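Local atomic coordinates of chorismate synthase (Campylobacter jejuni, PDB entry 1SQ1), a protein that probably catalyses the last step of chorismate biosynthesis, eliminating phosphate from 5-enolpyruvylshikimate-3-phosphate to give chorismate, with reduced FMN as cofactor. Residues I237-A242 against T290-T295; G152-G157 against G204-T209. All coordinates share one frame; numbering follows the deposited sequence.

Interaction 1: I237-A242 against T290-T295; sequences INAVKA and TYFKPT. With SO4 (sulfate ion), chain B.
Val240 and Phe292 face each other as a non-hydrogen-bonded pair of antiparallel strands. CG2 of Val240 sits over the middle of the Phe292 ring, 3.8 Å from its centroid and 13° off the normal, a CH-pi contact. CG of Phe292 is anti to its carbonyl carbon (chi1 -71°), which brings the ring across to residues 237-242. There its CE2 also meets CG2 of Ile237 at 3.6 Å.

The backbone joins the pair on both sides. Lys293 N donates to Ala239 O at 2.8 Å, and Lys241 N to Tyr291 O at 3.1 Å. Beyond them, Tyr291 N bonds Ala242 O.

A type II turn from Ile237 to Val240 leads into the first strand. Ala239 N in this turn gives a hydrogen bond to O4 of a sulfate ion, 2.8 Å long. The extended chain of Lys293 reaches the same ion, with a weak bond from NZ to O3 at 3.0 Å. The sulfate, probably from the crystallisation liquor, thus lies beside Ala239 and Lys293, both predicted to bind FMN. Gly278 N of the second subunit also holds the ion. Lys241 NZ instead bonds Ser273 O of that subunit.

Ile237 rests on helix 325-346, and Val240 and Thr290 on helix 226-235. Strand 286-292 lies beside strand 205-212 in the same sheet, with Tyr291 touching Ala206 and Phe292 touching Val207.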
# COMPACT_ATOMS: atom_id res chain seq x y z
N ILE A 237 17.03 -10.54 -4.08
CA ILE A 237 17.98 -11.33 -3.32
C ILE A 237 19.40 -10.84 -3.58
O ILE A 237 19.74 -10.44 -4.69
CB ILE A 237 17.90 -12.82 -3.70
CG1 ILE A 237 16.51 -13.35 -3.39
CG2 ILE A 237 19.00 -13.60 -2.96
CD1 ILE A 237 16.33 -14.85 -3.56
N ASN A 238 20.23 -10.88 -2.55
CA ASN A 238 21.61 -10.45 -2.68
C ASN A 238 22.34 -11.25 -3.72
O ASN A 238 22.15 -12.46 -3.83
CB ASN A 238 22.36 -10.62 -1.37
CG ASN A 238 22.37 -9.35 -0.56
OD1 ASN A 238 23.43 -8.79 -0.29
ND2 ASN A 238 21.18 -8.88 -0.16
N ALA A 239 23.17 -10.58 -4.49
CA ALA A 239 23.97 -11.22 -5.52
C ALA A 239 23.23 -11.61 -6.79
O ALA A 239 23.86 -12.03 -7.75
CB ALA A 239 24.65 -12.45 -4.92
N VAL A 240 21.91 -11.48 -6.82
CA VAL A 240 21.17 -11.87 -8.02
C VAL A 240 21.25 -10.83 -9.12
O VAL A 240 21.00 -9.65 -8.90
CB VAL A 240 19.70 -12.16 -7.70
CG1 VAL A 240 18.93 -12.40 -8.99
CG2 VAL A 240 19.59 -13.39 -6.80
N LYS A 241 21.59 -11.28 -10.32
CA LYS A 241 21.71 -10.37 -11.46
C LYS A 241 20.85 -10.77 -12.67
O LYS A 241 20.82 -10.07 -13.69
CB LYS A 241 23.17 -10.25 -11.87
CG LYS A 241 24.11 -9.82 -10.74
CD LYS A 241 23.75 -8.46 -10.16
CE LYS A 241 23.79 -7.35 -11.19
NZ LYS A 241 23.44 -6.07 -10.52
N ALA A 242 20.15 -11.90 -12.57
CA ALA A 242 19.28 -12.34 -13.66
C ALA A 242 18.21 -13.30 -13.16
O ALA A 242 18.42 -14.06 -12.21
CB ALA A 242 20.10 -12.98 -14.76
N THR A 290 17.27 -18.47 -11.03
CA THR A 290 17.92 -17.30 -10.43
C THR A 290 19.44 -17.42 -10.52
O THR A 290 20.04 -18.34 -9.96
CB THR A 290 17.57 -17.16 -8.95
OG1 THR A 290 16.15 -17.12 -8.80
CG2 THR A 290 18.15 -15.89 -8.39
N TYR A 291 20.07 -16.46 -11.20
CA TYR A 291 21.51 -16.45 -11.37
C TYR A 291 22.24 -15.53 -10.40
O TYR A 291 22.06 -14.32 -10.42
CB TYR A 291 21.84 -16.06 -12.80
CG TYR A 291 21.22 -17.01 -13.78
CD1 TYR A 291 21.83 -18.22 -14.08
CD2 TYR A 291 19.98 -16.74 -14.34
CE1 TYR A 291 21.23 -19.14 -14.93
CE2 TYR A 291 19.37 -17.64 -15.19
CZ TYR A 291 19.99 -18.84 -15.48
OH TYR A 291 19.37 -19.74 -16.29
N PHE A 292 23.08 -16.13 -9.58
CA PHE A 292 23.85 -15.39 -8.61
C PHE A 292 25.26 -15.04 -9.11
O PHE A 292 25.94 -15.85 -9.75
CB PHE A 292 23.98 -16.20 -7.32
CG PHE A 292 22.70 -16.32 -6.55
CD1 PHE A 292 21.65 -17.12 -7.00
CD2 PHE A 292 22.56 -15.67 -5.32
CE1 PHE A 292 20.50 -17.26 -6.26
CE2 PHE A 292 21.41 -15.81 -4.57
CZ PHE A 292 20.37 -16.61 -5.04
N LYS A 293 25.69 -13.83 -8.79
CA LYS A 293 27.02 -13.38 -9.19
C LYS A 293 27.98 -13.79 -8.08
O LYS A 293 27.54 -14.18 -6.99
CB LYS A 293 27.05 -11.86 -9.34
CG LYS A 293 27.09 -11.09 -8.03
CD LYS A 293 27.12 -9.57 -8.25
CE LYS A 293 27.25 -8.82 -6.92
NZ LYS A 293 27.53 -7.38 -7.14
N PRO A 294 29.29 -13.73 -8.35
CA PRO A 294 30.24 -14.11 -7.30
C PRO A 294 30.22 -13.10 -6.16
O PRO A 294 30.13 -11.89 -6.38
CB PRO A 294 31.57 -14.16 -8.04
CG PRO A 294 31.37 -13.20 -9.17
CD PRO A 294 29.98 -13.52 -9.63
N THR A 295 30.28 -13.62 -4.94
CA THR A 295 30.29 -12.82 -3.72
C THR A 295 31.29 -11.68 -3.83
O THR A 295 32.45 -11.90 -4.16
CB THR A 295 30.70 -13.68 -2.54
OG1 THR A 295 30.32 -15.05 -2.79
CG2 THR A 295 30.04 -13.19 -1.28
S SO4 B . 23.63 -7.08 -5.41
O1 SO4 B . 24.33 -7.17 -4.10
O2 SO4 B . 23.07 -5.71 -5.60
O3 SO4 B . 24.58 -7.36 -6.50
O4 SO4 B . 22.53 -8.05 -5.44

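Interaction 2: G152-G157 against G204-T209; sequences GVFGVG and GAAVFT
Ala206 O takes two backbone N-H groups, from Phe154 and Gly155, and this marks a classic beta bulge. The bond from Phe154 N is 3.0 Å long and nearly straight, with 171° at the hydrogen. The one from Gly155 N is weak, at 3.4 Å. Two residues of strand 148-156 thus stand opposite one residue of strand 205-212, and the register shifts by one.

Regular antiparallel pairing holds before the bulge. Gly152 and Phe208 form a hydrogen-bonded pair, in which Phe208 N donates to Gly152 O at 2.9 Å and Gly152 N returns a bond to Phe208 O. Val153 and Val207 follow as a non-hydrogen-bonded pair. After the bulge, Ala206 N donates to Gly155 O at 2.9 Å. Where the pairing ends, Gly157 N makes a weak bond to Gly204 O.

The two sheet faces pack differently. Val153, Val156, Ala205 and Val207 share one face. Val153 and Val207 meet helix 325-346 there, while Val156 packs on helix 186-198. On the other face are Ala206, Phe208 and the Phe154 ring. Phe168 meets both phenylalanine rings, and Tyr291 of strand 286-292 touches Ala206.

Phe154, in the bulge, turns its ring toward the other strand. CG lies between the backbone N and the carbonyl carbon (chi1 72°), and this brings the ring beside residues 206-208. Its CD2 comes 3.6 Å from Phe208 CB, and Val207 O lies at the ring edge. Ala206 CB sits over one ring face in a CH-pi contact, displaced toward the rim and 3.8 Å from the centroid.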
# COMPACT_ATOMS: atom_id res chain seq x y z
N GLY A 152 17.65 -25.74 -6.05
CA GLY A 152 18.98 -26.31 -5.93
C GLY A 152 19.95 -25.71 -6.93
O GLY A 152 19.52 -25.09 -7.90
N VAL A 153 21.25 -25.89 -6.70
CA VAL A 153 22.28 -25.34 -7.59
C VAL A 153 22.51 -26.23 -8.81
O VAL A 153 22.79 -27.42 -8.68
CB VAL A 153 23.65 -25.21 -6.88
CG1 VAL A 153 24.61 -24.43 -7.76
CG2 VAL A 153 23.49 -24.55 -5.53
N PHE A 154 22.41 -25.66 -10.00
CA PHE A 154 22.64 -26.44 -11.20
C PHE A 154 23.82 -25.95 -12.00
O PHE A 154 24.21 -26.56 -12.99
CB PHE A 154 21.39 -26.46 -12.09
CG PHE A 154 21.09 -25.17 -12.80
CD1 PHE A 154 21.43 -25.00 -14.14
CD2 PHE A 154 20.32 -24.18 -12.18
CE1 PHE A 154 20.98 -23.86 -14.86
CE2 PHE A 154 19.88 -23.05 -12.89
CZ PHE A 154 20.21 -22.89 -14.24
N GLY A 155 24.41 -24.85 -11.54
CA GLY A 155 25.55 -24.30 -12.22
C GLY A 155 26.47 -23.59 -11.25
O GLY A 155 26.02 -22.88 -10.35
N VAL A 156 27.77 -23.81 -11.42
CA VAL A 156 28.76 -23.16 -10.58
C VAL A 156 29.97 -22.83 -11.46
O VAL A 156 30.64 -23.72 -11.97
CB VAL A 156 29.23 -24.06 -9.43
CG1 VAL A 156 30.39 -23.40 -8.71
CG2 VAL A 156 28.07 -24.33 -8.48
N GLY A 157 30.23 -21.54 -11.62
CA GLY A 157 31.35 -21.13 -12.45
C GLY A 157 31.06 -21.49 -13.89
O GLY A 157 29.95 -21.30 -14.37
N GLY A 204 30.32 -17.20 -9.10
CA GLY A 204 28.87 -17.15 -9.25
C GLY A 204 28.22 -18.52 -9.25
O GLY A 204 28.90 -19.54 -9.10
N ALA A 205 26.89 -18.55 -9.40
CA ALA A 205 26.12 -19.80 -9.42
C ALA A 205 24.73 -19.61 -10.03
O ALA A 205 24.17 -18.52 -9.99
CB ALA A 205 26.00 -20.37 -8.01
N ALA A 206 24.17 -20.68 -10.59
CA ALA A 206 22.84 -20.65 -11.20
C ALA A 206 21.86 -21.53 -10.41
O ALA A 206 22.03 -22.75 -10.31
CB ALA A 206 22.92 -21.13 -12.64
N VAL A 207 20.82 -20.91 -9.84
CA VAL A 207 19.84 -21.64 -9.06
C VAL A 207 18.57 -21.99 -9.82
O VAL A 207 18.13 -21.24 -10.69
CB VAL A 207 19.44 -20.86 -7.81
CG1 VAL A 207 18.25 -21.51 -7.15
CG2 VAL A 207 20.62 -20.81 -6.85
N PHE A 208 18.01 -23.15 -9.48
CA PHE A 208 16.79 -23.64 -10.11
C PHE A 208 15.68 -23.86 -9.07
O PHE A 208 15.82 -24.67 -8.16
CB PHE A 208 17.04 -24.96 -10.83
CG PHE A 208 15.83 -25.54 -11.49
CD1 PHE A 208 15.21 -24.88 -12.55
CD2 PHE A 208 15.28 -26.74 -11.04
CE1 PHE A 208 14.08 -25.41 -13.16
CE2 PHE A 208 14.14 -27.28 -11.65
CZ PHE A 208 13.54 -26.61 -12.71
N THR A 209 14.58 -23.13 -9.22
CA THR A 209 13.46 -23.27 -8.30
C THR A 209 12.26 -23.85 -9.03
O THR A 209 11.75 -23.25 -9.97
CB THR A 209 13.02 -21.94 -7.70
OG1 THR A 209 14.13 -21.30 -7.05
CG2 THR A 209 11.92 -22.19 -6.69

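Overall arrangement
From the N terminus, interaction 2 comes first. Strand 148-156 runs out through strand 159-160 and helices 170-175 and 186-198, and residues 204-209 close this loop. Helix 226-235 follows, and interaction 1 then opens at 237-242 and closes at 290-295. The two loops are in series and neither nest nor cross. They meet side by side in one antiparallel sheet, because strands 205-212 and 286-292 are neighbours. Probable hydrogen bonds from Phe292 N to Ala205 O and from Val207 N to Thr290 O join them, each 2.7 Å long. Pro294 also packs on Gly204. Both contacts touch the second subunit, and at Ala242 the sheet continues into it.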